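Local coordinates for hypothetical protein PA3499 (Pseudomonas aeruginosa, PDB 2IG8) that is of unknown function but belongs to the YjgF-like family of small alpha/beta proteins and assembles from three copies of its chain, at residues 30-35 against 66-71; 40-45 against 119-124; 80-85 against 129-134. All blocks are in the same frame, centred on the assembly; numbering follows the deposited sequence.

Contact 1: residues 30-35 against 66-71; sequences LVMSGM and ALLEAA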
ATOM      1  N   LEU B  30       5.246   9.179  10.602  1.00 22.53           N
ATOM      2  CA  LEU B  30       6.371   9.370   9.661  1.00 22.10           C
ATOM      3  C   LEU B  30       6.055   8.690   8.342  1.00 21.52           C
ATOM      4  O   LEU B  30       6.113   7.471   8.221  1.00 22.78           O
ATOM      5  CB  LEU B  30       7.684   8.847  10.208  1.00 22.55           C
ATOM      6  CG  LEU B  30       8.917   9.290   9.397  1.00 22.85           C
ATOM      7  CD1 LEU B  30       9.038  10.807   9.366  1.00 22.32           C
ATOM      8  CD2 LEU B  30      10.182   8.633   9.978  1.00 21.31           C
ATOM      9  N   VAL B  31       5.669   9.494   7.375  1.00 20.62           N
ATOM     10  CA  VAL B  31       5.322   9.021   6.052  1.00 20.56           C
ATOM     11  C   VAL B  31       6.610   8.969   5.256  1.00 19.89           C
ATOM     12  O   VAL B  31       7.337   9.960   5.187  1.00 20.91           O
ATOM     13  CB  VAL B  31       4.318   9.964   5.369  1.00 20.42           C
ATOM     14  CG1 VAL B  31       3.973   9.462   3.963  1.00 21.83           C
ATOM     15  CG2 VAL B  31       3.046  10.162   6.244  1.00 20.73           C
ATOM     16  N   MET B  32       6.884   7.822   4.655  1.00 19.33           N
ATOM     17  CA  MET B  32       8.136   7.595   3.977  1.00 18.99           C
ATOM     18  C   MET B  32       7.905   7.090   2.576  1.00 19.56           C
ATOM     19  O   MET B  32       6.991   6.298   2.334  1.00 20.67           O
ATOM     20  CB  MET B  32       8.964   6.536   4.749  1.00 18.50           C
ATOM     21  CG  MET B  32       9.477   6.998   6.122  1.00 18.64           C
ATOM     22  SD  MET B  32      10.334   5.709   7.120  1.00 13.77           S
ATOM     23  CE  MET B  32       8.916   5.142   8.079  1.00 16.17           C
ATOM     24  N   SER B  33       8.774   7.504   1.665  1.00 19.62           N
ATOM     25  CA  SER B  33       8.834   6.916   0.348  1.00 19.34           C
ATOM     26  C   SER B  33       9.391   5.515   0.413  1.00 19.99           C
ATOM     27  O   SER B  33      10.074   5.136   1.367  1.00 18.49           O
ATOM     28  CB  SER B  33       9.720   7.769  -0.590  1.00 20.20           C
ATOM     29  OG  SER B  33       9.043   8.970  -0.969  1.00 19.17           O
ATOM     30  N   GLY B  34       9.133   4.755  -0.639  1.00 20.93           N
ATOM     31  CA  GLY B  34       9.704   3.435  -0.776  1.00 21.23           C
ATOM     32  C   GLY B  34      11.212   3.539  -0.820  1.00 21.05           C
ATOM     33  O   GLY B  34      11.771   4.412  -1.504  1.00 22.11           O
ATOM     34  N   MET B  35      11.864   2.672  -0.063  1.00 21.18           N
ATOM     35  CA  MET B  35      13.314   2.664   0.038  1.00 20.91           C
ATOM     36  C   MET B  35      13.933   1.449  -0.660  1.00 20.78           C
ATOM     37  O   MET B  35      13.381   0.346  -0.643  1.00 20.04           O
ATOM     38  CB  MET B  35      13.737   2.732   1.510  1.00 20.77           C
ATOM     39  CG  MET B  35      13.521   4.125   2.178  1.00 21.48           C
ATOM     40  SD  MET B  35      14.600   5.461   1.597  1.00 15.76           S
ATOM     41  CE  MET B  35      13.356   6.541   0.822  1.00 20.56           C
ATOM     42  N   ALA B  66      17.483   5.355   9.305  1.00 20.28           N
ATOM     43  CA  ALA B  66      18.050   6.681   9.140  1.00 21.11           C
ATOM     44  C   ALA B  66      16.954   7.737   9.084  1.00 20.71           C
ATOM     45  O   ALA B  66      17.060   8.774   9.747  1.00 20.72           O
ATOM     46  CB  ALA B  66      18.964   6.750   7.873  1.00 20.84           C
ATOM     47  N   LEU B  67      15.885   7.462   8.344  1.00 20.66           N
ATOM     48  CA  LEU B  67      14.755   8.390   8.278  1.00 20.97           C
ATOM     49  C   LEU B  67      14.086   8.532   9.648  1.00 21.10           C
ATOM     50  O   LEU B  67      13.820   9.655  10.101  1.00 21.01           O
ATOM     51  CB  LEU B  67      13.738   7.967   7.216  1.00 20.56           C
ATOM     52  CG  LEU B  67      14.219   7.981   5.762  1.00 20.80           C
ATOM     53  CD1 LEU B  67      13.212   7.267   4.838  1.00 21.50           C
ATOM     54  CD2 LEU B  67      14.538   9.382   5.297  1.00 21.55           C
ATOM     55  N   LEU B  68      13.840   7.399  10.309  1.00 21.53           N
ATOM     56  CA  LEU B  68      13.242   7.398  11.651  1.00 21.86           C
ATOM     57  C   LEU B  68      14.058   8.234  12.626  1.00 21.94           C
ATOM     58  O   LEU B  68      13.508   9.052  13.367  1.00 21.39           O
ATOM     59  CB  LEU B  68      13.114   5.977  12.190  1.00 21.61           C
ATOM     60  CG  LEU B  68      11.981   5.129  11.614  1.00 22.16           C
ATOM     61  CD1 LEU B  68      12.207   3.629  11.875  1.00 24.45           C
ATOM     62  CD2 LEU B  68      10.606   5.614  12.149  1.00 23.60           C
ATOM     63  N   GLU B  69      15.366   8.004  12.633  1.00 22.86           N
ATOM     64  CA  GLU B  69      16.291   8.766  13.477  1.00 23.92           C
ATOM     65  C   GLU B  69      16.336  10.248  13.142  1.00 23.81           C
ATOM     66  O   GLU B  69      16.399  11.079  14.046  1.00 23.45           O
ATOM     67  CB  GLU B  69      17.685   8.128  13.468  1.00 24.37           C
ATOM     68  CG  GLU B  69      17.652   6.804  14.222  1.00 25.90           C
ATOM     69  CD  GLU B  69      18.982   6.081  14.301  1.00 28.37           C
ATOM     70  OE1 GLU B  69      19.944   6.487  13.615  1.00 34.10           O
ATOM     71  OE2 GLU B  69      19.050   5.079  15.058  1.00 33.96           O
ATOM     72  N   ALA B  70      16.254  10.587  11.861  1.00 23.09           N
ATOM     73  CA  ALA B  70      16.218  11.978  11.459  1.00 23.12           C
ATOM     74  C   ALA B  70      14.989  12.686  12.043  1.00 22.91           C
ATOM     75  O   ALA B  70      15.032  13.884  12.305  1.00 22.23           O
ATOM     76  CB  ALA B  70      16.264  12.116   9.936  1.00 22.60           C
ATOM     77  N   ALA B  71      13.917  11.934  12.267  1.00 22.86           N
ATOM     78  CA  ALA B  71      12.678  12.467  12.858  1.00 23.46           C
ATOM     79  C   ALA B  71      12.631  12.325  14.390  1.00 23.91           C
ATOM     80  O   ALA B  71      11.628  12.680  15.008  1.00 24.55           O
ATOM     81  CB  ALA B  71      11.461  11.767  12.228  1.00 22.91           C
TER
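With CG of Leu30 anti to the backbone N (chi1 -168°), the two methyls of this strand residue rise onto the end of the helix, where they meet Leu68 of the last turn and Ala71 just beyond it. Leu68 turns its own CG away from the carbonyl carbon (chi1 -76°), and although its CB does not aim at the strand, its CD2 comes down to 3.7 Å from Leu30 CD2, the two side chains passing at a slant. The same Leu30 CD2 reaches the helix backbone, 3.7 Å from Leu68 CA. The other branch goes past the helix end, with Leu30 CD1 at 3.9 Å from Ala71 CB. Strand 30-32 and helix 66-70 run at 145° to one another, their axes 9.9 Å apart at the closest, and the side chains that meet in between are apolar. This is the layering of the YjgF-like alpha/beta fold, in which helix 53-70 packs across one face of the mixed sheet. Further along the strand, Leu67 is held between two methionines. Its CD1 lies 4.0 Å from Met32 CG, the two side chains running antiparallel alongside one another, and also 4.0 Å from Met35 SD, which approaches tip to tip. Met35 is folded at chi2 and chi3, which keeps its CG, SD and CE all close to this one methyl. Met32 also leans on Ala130 and Ala132 of the adjacent strand, and Leu25 and Ile7 pack against Leu30.

Contact 2: residues 40-45 against 119-124; sequences ATRQAA and LVFPEL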
ATOM      1  N   ALA B  40      24.093   1.845  -3.424  1.00 17.41           N
ATOM      2  CA  ALA B  40      25.013   0.830  -2.921  1.00 17.52           C
ATOM      3  C   ALA B  40      25.027  -0.401  -3.846  1.00 18.18           C
ATOM      4  O   ALA B  40      26.092  -0.982  -4.089  1.00 18.35           O
ATOM      5  CB  ALA B  40      24.637   0.438  -1.493  1.00 17.45           C
ATOM      6  N   THR B  41      23.844  -0.769  -4.351  1.00 17.92           N
ATOM      7  CA  THR B  41      23.672  -1.905  -5.267  1.00 17.63           C
ATOM      8  C   THR B  41      24.427  -1.696  -6.573  1.00 18.25           C
ATOM      9  O   THR B  41      24.960  -2.649  -7.130  1.00 18.09           O
ATOM     10  CB  THR B  41      22.207  -2.193  -5.600  1.00 17.06           C
ATOM     11  OG1 THR B  41      21.489  -0.978  -5.912  1.00 17.25           O
ATOM     12  CG2 THR B  41      21.511  -2.921  -4.436  1.00 15.09           C
ATOM     13  N   ARG B  42      24.455  -0.460  -7.075  1.00 18.23           N
ATOM     14  CA  ARG B  42      25.198  -0.184  -8.317  1.00 19.33           C
ATOM     15  C   ARG B  42      26.695  -0.297  -8.109  1.00 19.88           C
ATOM     16  O   ARG B  42      27.421  -0.927  -8.913  1.00 20.92           O
ATOM     17  CB  ARG B  42      24.820   1.190  -8.903  1.00 19.13           C
ATOM     18  CG  ARG B  42      25.588   1.503 -10.174  1.00 19.09           C
ATOM     19  CD  ARG B  42      24.828   2.421 -11.110  1.00 21.44           C
ATOM     20  NE  ARG B  42      23.583   1.791 -11.526  1.00 25.07           N
ATOM     21  CZ  ARG B  42      22.539   2.419 -12.074  1.00 26.28           C
ATOM     22  NH1 ARG B  42      22.579   3.735 -12.315  1.00 25.71           N
ATOM     23  NH2 ARG B  42      21.448   1.723 -12.392  1.00 25.40           N
ATOM     24  N   GLN B  43      27.185   0.302  -7.028  1.00 21.14           N
ATOM     25  CA  GLN B  43      28.596   0.164  -6.649  1.00 20.68           C
ATOM     26  C   GLN B  43      28.998  -1.333  -6.490  1.00 19.63           C
ATOM     27  O   GLN B  43      30.013  -1.790  -7.054  1.00 19.14           O
ATOM     28  CB  GLN B  43      28.851   0.962  -5.353  1.00 21.11           C
ATOM     29  CG  GLN B  43      30.178   0.640  -4.598  1.00 22.85           C
ATOM     30  CD  GLN B  43      30.220   1.238  -3.150  1.00 23.11           C
ATOM     31  OE1 GLN B  43      29.262   1.116  -2.347  1.00 32.25           O
ATOM     32  NE2 GLN B  43      31.337   1.827  -2.820  1.00 30.49           N
ATOM     33  N   ALA B  44      28.168  -2.094  -5.771  1.00 18.16           N
ATOM     34  CA  ALA B  44      28.424  -3.497  -5.490  1.00 18.87           C
ATOM     35  C   ALA B  44      28.477  -4.335  -6.788  1.00 17.89           C
ATOM     36  O   ALA B  44      29.411  -5.093  -7.005  1.00 16.27           O
ATOM     37  CB  ALA B  44      27.345  -4.061  -4.526  1.00 17.05           C
ATOM     38  N   ALA B  45      27.506  -4.138  -7.668  1.00 18.59           N
ATOM     39  CA  ALA B  45      27.439  -4.907  -8.920  1.00 19.39           C
ATOM     40  C   ALA B  45      28.625  -4.607  -9.845  1.00 19.66           C
ATOM     41  O   ALA B  45      29.251  -5.520 -10.391  1.00 18.69           O
ATOM     42  CB  ALA B  45      26.070  -4.629  -9.650  1.00 20.10           C
ATOM     43  N   LEU B 119      11.557  -3.052 -10.608  1.00 20.42           N
ATOM     44  CA  LEU B 119      11.858  -1.922  -9.734  1.00 20.18           C
ATOM     45  C   LEU B 119      12.649  -0.884 -10.499  1.00 20.52           C
ATOM     46  O   LEU B 119      13.124  -1.145 -11.607  1.00 20.60           O
ATOM     47  CB  LEU B 119      12.632  -2.403  -8.494  1.00 19.86           C
ATOM     48  CG  LEU B 119      11.891  -3.430  -7.629  1.00 19.43           C
ATOM     49  CD1 LEU B 119      12.806  -3.943  -6.507  1.00 18.83           C
ATOM     50  CD2 LEU B 119      10.579  -2.864  -7.042  1.00 17.57           C
ATOM     51  N   VAL B 120      12.802   0.301  -9.915  1.00 20.79           N
ATOM     52  CA  VAL B 120      13.351   1.441 -10.634  1.00 21.17           C
ATOM     53  C   VAL B 120      14.795   1.365 -11.120  1.00 21.23           C
ATOM     54  O   VAL B 120      15.138   2.117 -12.006  1.00 21.39           O
ATOM     55  CB  VAL B 120      13.130   2.788  -9.893  1.00 21.61           C
ATOM     56  CG1 VAL B 120      11.613   3.124  -9.822  1.00 21.66           C
ATOM     57  CG2 VAL B 120      13.780   2.781  -8.539  1.00 21.33           C
ATOM     58  N   PHE B 121      15.631   0.503 -10.547  1.00 21.48           N
ATOM     59  CA  PHE B 121      16.969   0.233 -11.081  1.00 21.61           C
ATOM     60  C   PHE B 121      17.153  -1.261 -11.266  1.00 21.51           C
ATOM     61  O   PHE B 121      16.610  -2.081 -10.477  1.00 21.81           O
ATOM     62  CB  PHE B 121      18.054   0.836 -10.185  1.00 22.94           C
ATOM     63  CG  PHE B 121      17.934   2.315 -10.040  1.00 23.32           C
ATOM     64  CD1 PHE B 121      18.306   3.144 -11.067  1.00 25.91           C
ATOM     65  CD2 PHE B 121      17.413   2.873  -8.886  1.00 25.52           C
ATOM     66  CE1 PHE B 121      18.195   4.515 -10.945  1.00 26.08           C
ATOM     67  CE2 PHE B 121      17.281   4.241  -8.762  1.00 26.45           C
ATOM     68  CZ  PHE B 121      17.672   5.055  -9.783  1.00 26.36           C
ATOM     69  N   PRO B 122      17.891  -1.640 -12.319  1.00 21.45           N
ATOM     70  CA  PRO B 122      17.980  -3.037 -12.688  1.00 21.55           C
ATOM     71  C   PRO B 122      18.709  -3.909 -11.664  1.00 20.75           C
ATOM     72  O   PRO B 122      18.452  -5.105 -11.608  1.00 20.50           O
ATOM     73  CB  PRO B 122      18.698  -3.001 -14.042  1.00 21.90           C
ATOM     74  CG  PRO B 122      19.450  -1.732 -14.034  1.00 22.52           C
ATOM     75  CD  PRO B 122      18.641  -0.780 -13.243  1.00 21.27           C
ATOM     76  N   GLU B 123      19.551  -3.312 -10.820  1.00 20.24           N
ATOM     77  CA  GLU B 123      20.292  -4.086  -9.804  1.00 20.06           C
ATOM     78  C   GLU B 123      19.436  -4.450  -8.584  1.00 19.81           C
ATOM     79  O   GLU B 123      19.847  -5.289  -7.759  1.00 20.23           O
ATOM     80  CB  GLU B 123      21.524  -3.314  -9.326  1.00 19.85           C
ATOM     81  CG  GLU B 123      22.506  -2.959 -10.427  1.00 19.88           C
ATOM     82  CD  GLU B 123      22.249  -1.611 -11.093  1.00 23.37           C
ATOM     83  OE1 GLU B 123      21.140  -1.041 -10.993  1.00 21.23           O
ATOM     84  OE2 GLU B 123      23.203  -1.118 -11.725  1.00 23.15           O
ATOM     85  N   LEU B 124      18.265  -3.818  -8.454  1.00 19.62           N
ATOM     86  CA  LEU B 124      17.410  -3.980  -7.278  1.00 19.60           C
ATOM     87  C   LEU B 124      16.675  -5.327  -7.243  1.00 19.65           C
ATOM     88  O   LEU B 124      16.150  -5.810  -8.268  1.00 19.04           O
ATOM     89  CB  LEU B 124      16.388  -2.843  -7.190  1.00 19.29           C
ATOM     90  CG  LEU B 124      16.934  -1.410  -7.077  1.00 19.71           C
ATOM     91  CD1 LEU B 124      15.751  -0.409  -6.929  1.00 18.09           C
ATOM     92  CD2 LEU B 124      17.947  -1.275  -5.935  1.00 19.52           C
TER
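Phe121 meets Arg42 first along 119-124: its CD1 lies 3.7 Å from Arg42 NH2, and the ring itself stacks on His38 and takes a cation-pi contact from Lys91 of the second subunit. Pro122 follows with its CD at the edge of the Arg42 guanidinium, near the plane of that group. Glu123 then carries most of the contact. Its CB packs 4.0 Å from Thr41 CB and its CG 4.0 Å from Ala45 CB, and the bend at chi2 (90°) swings the carboxylate across to Arg42, which grips it side-on with two nitrogens. The bond from Arg42 NE to Glu123 OE2 is 2.9 Å long and fairly straight (162°), whereas Arg42 NH2 reaches Glu123 OE1 at 3.1 Å on its syn lone pair. The two planes are turned 44° apart, so the pairing is bidentate but not coplanar. Leu124 ends the type I beta turn begun at Phe121, its N bonded to Phe121 O, and rests CD2 3.6 Å from Thr41 OG1. Apolar contacts thus lie beside an ion pair at the partly exposed side, where the two bonds fix the carboxylate's rotation and probably favour its ionised form, tying the turn to helix 40-46.

Contact 3: residues 80-85 against 129-134; sequences KLNVYV and DAWARL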
ATOM      1  N   LYS B  80       4.184  -1.281   9.996  1.00 21.31           N
ATOM      2  CA  LYS B  80       3.877  -2.041   8.774  1.00 21.71           C
ATOM      3  C   LYS B  80       5.033  -1.907   7.791  1.00 21.69           C
ATOM      4  O   LYS B  80       5.630  -0.829   7.675  1.00 22.32           O
ATOM      5  CB  LYS B  80       2.558  -1.592   8.129  1.00 22.04           C
ATOM      6  CG  LYS B  80       2.207  -2.362   6.837  1.00 23.58           C
ATOM      7  CD  LYS B  80       0.853  -1.980   6.192  1.00 25.20           C
ATOM      8  CE  LYS B  80      -0.279  -2.884   6.608  1.00 28.82           C
ATOM      9  NZ  LYS B  80      -1.593  -2.590   5.910  1.00 27.69           N
ATOM     10  N   LEU B  81       5.353  -3.007   7.119  1.00 21.20           N
ATOM     11  CA  LEU B  81       6.354  -3.025   6.053  1.00 21.92           C
ATOM     12  C   LEU B  81       5.752  -3.737   4.849  1.00 22.33           C
ATOM     13  O   LEU B  81       5.461  -4.945   4.912  1.00 23.99           O
ATOM     14  CB  LEU B  81       7.600  -3.777   6.506  1.00 22.18           C
ATOM     15  CG  LEU B  81       8.341  -3.267   7.728  1.00 21.88           C
ATOM     16  CD1 LEU B  81       9.434  -4.266   8.188  1.00 22.00           C
ATOM     17  CD2 LEU B  81       8.940  -1.933   7.460  1.00 21.80           C
ATOM     18  N   ASN B  82       5.512  -2.999   3.774  1.00 22.19           N
ATOM     19  CA  ASN B  82       5.117  -3.639   2.534  1.00 21.70           C
ATOM     20  C   ASN B  82       6.327  -3.830   1.640  1.00 21.47           C
ATOM     21  O   ASN B  82       7.058  -2.878   1.349  1.00 21.06           O
ATOM     22  CB  ASN B  82       4.016  -2.874   1.862  1.00 23.02           C
ATOM     23  CG  ASN B  82       2.706  -2.970   2.640  1.00 24.91           C
ATOM     24  OD1 ASN B  82       2.530  -3.858   3.493  1.00 30.33           O
ATOM     25  ND2 ASN B  82       1.835  -2.062   2.401  1.00 27.71           N
ATOM     26  N   VAL B  83       6.526  -5.068   1.216  1.00 20.13           N
ATOM     27  CA  VAL B  83       7.787  -5.477   0.618  1.00 20.25           C
ATOM     28  C   VAL B  83       7.509  -5.930  -0.802  1.00 20.51           C
ATOM     29  O   VAL B  83       6.604  -6.756  -1.043  1.00 19.84           O
ATOM     30  CB  VAL B  83       8.429  -6.619   1.412  1.00 19.90           C
ATOM     31  CG1 VAL B  83       9.787  -7.016   0.764  1.00 18.04           C
ATOM     32  CG2 VAL B  83       8.561  -6.206   2.893  1.00 19.73           C
ATOM     33  N   TYR B  84       8.244  -5.347  -1.736  1.00 20.39           N
ATOM     34  CA  TYR B  84       8.121  -5.687  -3.141  1.00 21.28           C
ATOM     35  C   TYR B  84       9.439  -6.291  -3.562  1.00 21.72           C
ATOM     36  O   TYR B  84      10.470  -5.616  -3.500  1.00 21.21           O
ATOM     37  CB  TYR B  84       7.862  -4.427  -3.972  1.00 23.51           C
ATOM     38  CG  TYR B  84       6.710  -3.643  -3.470  1.00 25.10           C
ATOM     39  CD1 TYR B  84       5.421  -4.060  -3.746  1.00 26.86           C
ATOM     40  CD2 TYR B  84       6.889  -2.500  -2.678  1.00 25.47           C
ATOM     41  CE1 TYR B  84       4.327  -3.367  -3.249  1.00 28.10           C
ATOM     42  CE2 TYR B  84       5.782  -1.796  -2.178  1.00 27.70           C
ATOM     43  CZ  TYR B  84       4.516  -2.232  -2.476  1.00 27.54           C
ATOM     44  OH  TYR B  84       3.386  -1.551  -2.028  1.00 30.80           O
ATOM     45  N   VAL B  85       9.395  -7.546  -4.007  1.00 21.10           N
ATOM     46  CA  VAL B  85      10.572  -8.280  -4.446  1.00 20.31           C
ATOM     47  C   VAL B  85      10.472  -8.590  -5.928  1.00 20.08           C
ATOM     48  O   VAL B  85       9.381  -8.731  -6.488  1.00 18.39           O
ATOM     49  CB  VAL B  85      10.777  -9.609  -3.628  1.00 19.75           C
ATOM     50  CG1 VAL B  85      10.972  -9.314  -2.152  1.00 21.60           C
ATOM     51  CG2 VAL B  85       9.608 -10.638  -3.881  1.00 19.77           C
ATOM     52  N   ASP B 129       8.189  -0.270   1.501  1.00 24.29           N
ATOM     53  CA  ASP B 129       7.378   0.859   1.894  1.00 23.93           C
ATOM     54  C   ASP B 129       7.054   0.702   3.373  1.00 23.21           C
ATOM     55  O   ASP B 129       6.333  -0.241   3.755  1.00 23.43           O
ATOM     56  CB  ASP B 129       6.094   0.872   1.041  1.00 25.75           C
ATOM     57  CG  ASP B 129       5.329   2.195   1.105  1.00 28.89           C
ATOM     58  OD1 ASP B 129       5.774   3.162   1.782  1.00 38.64           O
ATOM     59  OD2 ASP B 129       4.237   2.263   0.492  1.00 39.10           O
ATOM     60  N   ALA B 130       7.626   1.573   4.205  1.00 22.40           N
ATOM     61  CA  ALA B 130       7.581   1.441   5.675  1.00 22.30           C
ATOM     62  C   ALA B 130       6.601   2.469   6.260  1.00 21.99           C
ATOM     63  O   ALA B 130       6.564   3.632   5.836  1.00 20.19           O
ATOM     64  CB  ALA B 130       8.980   1.638   6.308  1.00 21.20           C
ATOM     65  N   TRP B 131       5.810   2.017   7.226  1.00 22.39           N
ATOM     66  CA  TRP B 131       4.881   2.879   7.951  1.00 22.85           C
ATOM     67  C   TRP B 131       5.301   2.901   9.413  1.00 22.85           C
ATOM     68  O   TRP B 131       5.574   1.833  10.007  1.00 20.79           O
ATOM     69  CB  TRP B 131       3.443   2.363   7.830  1.00 25.07           C
ATOM     70  CG  TRP B 131       2.998   2.127   6.408  1.00 27.43           C
ATOM     71  CD1 TRP B 131       3.359   1.083   5.604  1.00 29.46           C
ATOM     72  CD2 TRP B 131       2.119   2.942   5.625  1.00 28.93           C
ATOM     73  NE1 TRP B 131       2.781   1.206   4.377  1.00 31.17           N
ATOM     74  CE2 TRP B 131       2.000   2.328   4.360  1.00 29.54           C
ATOM     75  CE3 TRP B 131       1.430   4.131   5.864  1.00 30.52           C
ATOM     76  CZ2 TRP B 131       1.219   2.860   3.336  1.00 31.10           C
ATOM     77  CZ3 TRP B 131       0.631   4.679   4.832  1.00 30.87           C
ATOM     78  CH2 TRP B 131       0.538   4.038   3.583  1.00 30.71           C
ATOM     79  N   ALA B 132       5.370   4.109   9.976  1.00 22.20           N
ATOM     80  CA  ALA B 132       5.758   4.314  11.370  1.00 22.22           C
ATOM     81  C   ALA B 132       5.033   5.502  12.010  1.00 21.91           C
ATOM     82  O   ALA B 132       4.560   6.414  11.317  1.00 20.77           O
ATOM     83  CB  ALA B 132       7.281   4.515  11.476  1.00 21.52           C
ATOM     84  N   ARG B 133       4.930   5.437  13.341  1.00 22.74           N
ATOM     85  CA  ARG B 133       4.428   6.500  14.209  1.00 23.31           C
ATOM     86  C   ARG B 133       5.421   6.720  15.341  1.00 23.13           C
ATOM     87  O   ARG B 133       5.841   5.753  15.975  1.00 22.00           O
ATOM     88  CB  ARG B 133       3.150   6.038  14.889  1.00 24.20           C
ATOM     89  CG  ARG B 133       1.953   6.074  14.055  1.00 25.83           C
ATOM     90  CD  ARG B 133       0.783   5.699  14.896  1.00 26.19           C
ATOM     91  NE  ARG B 133       0.406   6.789  15.779  1.00 26.86           N
ATOM     92  CZ  ARG B 133      -0.386   7.790  15.411  1.00 30.68           C
ATOM     93  NH1 ARG B 133      -0.865   7.856  14.167  1.00 33.47           N
ATOM     94  NH2 ARG B 133      -0.694   8.744  16.282  1.00 30.12           N
ATOM     95  N   LEU B 134       5.736   7.975  15.646  1.00 23.02           N
ATOM     96  CA  LEU B 134       6.719   8.294  16.682  1.00 23.52           C
ATOM     97  C   LEU B 134       6.227   8.057  18.124  1.00 23.94           C
ATOM     98  O   LEU B 134       7.029   8.078  19.063  1.00 24.12           O
ATOM     99  CB  LEU B 134       7.169   9.746  16.531  1.00 23.93           C
ATOM    100  CG  LEU B 134       7.831  10.094  15.191  1.00 25.57           C
ATOM    101  CD1 LEU B 134       8.238  11.559  15.162  1.00 28.27           C
ATOM    102  CD2 LEU B 134       9.011   9.211  14.934  1.00 27.80           C
TER
HETATM  103  O   HOH W   1       2.970  -0.053   0.025  1.00 42.43           O
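Trp131 presents the edge of its indole to Lys80 O, which lies in the ring plane, 3.6 Å from Trp131 CD1. Lys80 CG, anti to the backbone N (chi1 180°), starts that side chain alongside the indole, 3.8 Å from Trp131 CD1. The indole also takes a cation-pi contact from Lys80 of the second subunit and meets Trp131 of both other subunits edge-to-face. Asn82 ND2 approaches it obliquely, amide and ring planes 68° apart, and Trp131 NE1 is buried without a partner. Asp129 CB sits at the edge of the Tyr84 ring, and a water bridges Tyr84 OH and Asp129 OD2, the latter 2.7 Å from the water, with a weak third bond from Asn82 ND2. Beneath, the strands pair antiparallel. Asn82 and Asp129 form a hydrogen-bonded pair, Asp129 N to Asn82 O 2.8 Å and Asn82 N to Asp129 O 2.9 Å. Lys80 and Trp131 form another, Trp131 N to Lys80 O 2.9 Å with a weak return bond. Between them Leu81 and Ala130 face the other side, Leu81 CD2 3.8 Å from Ala130 CB. Lys80 NZ bridges to Asp129 of the third subunit, and Asp129 OD1 receives Lys80 of the second. Within the chain, strand 110-115 flanks 78-85, strand 29-36 flanks 126-133, and helix 53-70 packs over the opposite face from these polar groups.

How the contacts relate
Contacts 1 and 3 are buried and share one sheet: strands 29-36 and 126-133 are neighbours in it, Leu30 N probably bonding to Ala132 O at 2.9 Å, and Leu68 CD2 packs on Ala132 CB at 3.6 Å. Contact 1 is purely apolar, joining helix to sheet, whereas contact 3 combines backbone pairing with charged and aromatic groups on the face turned to the other subunits. Contact 2 lies farther out, its centre about 20 Å from each of the other two, only partly buried, and rests on an ion pair between helix 40-46 and a loop turn. All three reach the second subunit.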